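Local coordinates for protein aminotransferase, classes I and II (Silicibacter pomeroyi DSS-3, PDB 3H14) that probably catalyses pyridoxal-phosphate-dependent transfer of an amino group, such as that from L-aspartate to 2-oxoglutarate giving oxaloacetate and L-glutamate, at residues A168-N172 with D200-H204. Numbering follows the deposited sequence.
Sequences ASPAN and DEIYH
Pro170 lies against both Tyr203 and His204, and shows how two loops leaving neighbouring parallel strands stay packed against each other as they diverge. In the apolar layer, CB of Pro170 rests 3.9 Å from CB of Tyr203, while CD of Pro170 lies 3.7 Å from CD2 of His204. The peptide bond before Pro170 is cis, a sharp kink in the chain as it leaves the sheet. The Tyr203 ring then runs on to Asn172, whose amide plane stands nearly perpendicular to it, 86° apart; with CG of Asn172 anti to the backbone N (chi1 177°), ND2 comes within 3.8 Å of Tyr203 OH.

Backbone pairing is slight: Ala168 and Asp200 form a parallel bridge, and Ser169 N gives a weak hydrogen bond of 3.3 Å to Asp200 O. These are the carboxyl ends of strands 164-168 and 196-200 in the large seven-stranded sheet, the end at which fold-type I aminotransferases build their cofactor site. The sequences Ser-Pro-Ala-Asn and Asp-Glu-Ile-Tyr fit that family, whose equivalent asparagine, aspartate and tyrosine usually contact the cofactor; here Asp200 OD2 hydrogen-bonds to Tyr128 OH, and Asn172 OD1 to Arg358 NH1.

Beyond the bridge water takes over. Water 1 donates to Pro170 O (2.7 Å) and Asp200 O and accepts from Tyr203 N. Water 2 sits 2.6 Å from Tyr203 OH and accepts a weak hydrogen bond from Asn172 ND2, bridging hydroxyl and amide; Tyr203 OH also hydrogen-bonds to Tyr315 OH. A phenylalanine in place of Tyr203 would probably leave Tyr315 and this water without their shared hydroxyl partner. Within 200-204, Asp200 OD1 accepts from Ile202 N in an Asx turn that overlaps the type I beta turn from Glu201 to His204, and Glu201 CB lies over one face of the His204 imidazole, whose edge meets Ser169 O.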
loop_
_atom_site.group_PDB
_atom_site.type_symbol
_atom_site.label_atom_id
_atom_site.label_comp_id
_atom_site.label_asym_id
_atom_site.label_seq_id
_atom_site.Cartn_x
_atom_site.Cartn_y
_atom_site.Cartn_z
ATOM N N ALA A 168 5.382 -3.940 5.440
ATOM C CA ALA A 168 4.535 -2.755 5.188
ATOM C C ALA A 168 3.745 -2.421 6.427
ATOM O O ALA A 168 3.130 -3.307 7.034
ATOM C CB ALA A 168 3.593 -2.993 3.983
ATOM N N SER A 169 3.742 -1.145 6.801
ATOM C CA SER A 169 2.968 -0.656 7.943
ATOM C C SER A 169 2.655 0.823 7.732
ATOM O O SER A 169 3.579 1.616 7.565
ATOM C CB SER A 169 3.752 -0.830 9.259
ATOM O OG SER A 169 3.099 -0.209 10.367
ATOM N N PRO A 170 1.342 1.192 7.662
ATOM C CA PRO A 170 0.158 0.322 7.526
ATOM C C PRO A 170 0.184 -0.573 6.277
ATOM O O PRO A 170 0.611 -0.122 5.213
ATOM C CB PRO A 170 -0.999 1.328 7.398
ATOM C CG PRO A 170 -0.486 2.604 7.985
ATOM C CD PRO A 170 0.978 2.623 7.714
ATOM N N ALA A 171 -0.296 -1.815 6.405
ATOM C CA ALA A 171 -0.294 -2.765 5.316
ATOM C C ALA A 171 -1.567 -2.758 4.466
ATOM O O ALA A 171 -2.652 -2.460 4.925
ATOM C CB ALA A 171 -0.022 -4.186 5.830
ATOM N N ASN A 172 -1.383 -3.039 3.190
ATOM C CA ASN A 172 -2.437 -3.394 2.280
ATOM C C ASN A 172 -2.333 -4.917 2.232
ATOM O O ASN A 172 -1.265 -5.444 1.915
ATOM C CB ASN A 172 -2.141 -2.775 0.907
ATOM C CG ASN A 172 -3.157 -3.136 -0.150
ATOM O OD1 ASN A 172 -4.119 -3.876 0.081
ATOM N ND2 ASN A 172 -2.920 -2.647 -1.353
ATOM N N ASP A 200 8.156 -0.527 3.613
ATOM C CA ASP A 200 7.141 0.106 2.769
ATOM C C ASP A 200 6.294 0.976 3.705
ATOM O O ASP A 200 5.583 0.484 4.586
ATOM C CB ASP A 200 6.323 -0.971 2.027
ATOM C CG ASP A 200 5.174 -0.393 1.184
ATOM O OD1 ASP A 200 4.794 0.775 1.408
ATOM O OD2 ASP A 200 4.630 -1.123 0.323
ATOM N N GLU A 201 6.422 2.284 3.545
ATOM C CA GLU A 201 5.824 3.272 4.435
ATOM C C GLU A 201 4.833 4.134 3.627
ATOM O O GLU A 201 4.472 5.243 4.022
ATOM C CB GLU A 201 6.928 4.078 5.128
ATOM C CG GLU A 201 7.874 3.123 5.889
ATOM C CD GLU A 201 8.887 3.743 6.844
ATOM O OE1 GLU A 201 9.040 4.998 6.923
ATOM O OE2 GLU A 201 9.565 2.914 7.515
ATOM N N ILE A 202 4.369 3.565 2.515
ATOM C CA ILE A 202 3.516 4.262 1.541
ATOM C C ILE A 202 2.239 4.830 2.178
ATOM O O ILE A 202 1.785 5.915 1.813
ATOM C CB ILE A 202 3.259 3.304 0.324
ATOM C CG1 ILE A 202 4.548 3.282 -0.514
ATOM C CG2 ILE A 202 2.004 3.693 -0.584
ATOM C CD1 ILE A 202 4.651 2.177 -1.506
ATOM N N TYR A 203 1.695 4.143 3.173
ATOM C CA TYR A 203 0.441 4.622 3.805
ATOM C C TYR A 203 0.646 5.483 5.053
ATOM O O TYR A 203 -0.340 5.911 5.659
ATOM C CB TYR A 203 -0.509 3.437 4.136
ATOM C CG TYR A 203 -1.099 2.792 2.917
ATOM C CD1 TYR A 203 -2.285 3.283 2.360
ATOM C CD2 TYR A 203 -0.479 1.700 2.307
ATOM C CE1 TYR A 203 -2.828 2.707 1.217
ATOM C CE2 TYR A 203 -1.016 1.118 1.181
ATOM C CZ TYR A 203 -2.197 1.642 0.643
ATOM O OH TYR A 203 -2.758 1.087 -0.457
ATOM N N HIS A 204 1.896 5.757 5.443
ATOM C CA HIS A 204 2.154 6.756 6.499
ATOM C C HIS A 204 1.406 8.071 6.256
ATOM O O HIS A 204 1.354 8.562 5.150
ATOM C CB HIS A 204 3.651 7.035 6.659
ATOM C CG HIS A 204 4.385 5.926 7.345
ATOM N ND1 HIS A 204 5.523 6.128 8.091
ATOM C CD2 HIS A 204 4.119 4.599 7.415
ATOM C CE1 HIS A 204 5.941 4.965 8.571
ATOM N NE2 HIS A 204 5.107 4.022 8.172
HETATM O O HOH W 1 2.505 1.507 4.142
HETATM O O HOH W 2 -0.956 -0.029 -1.955
#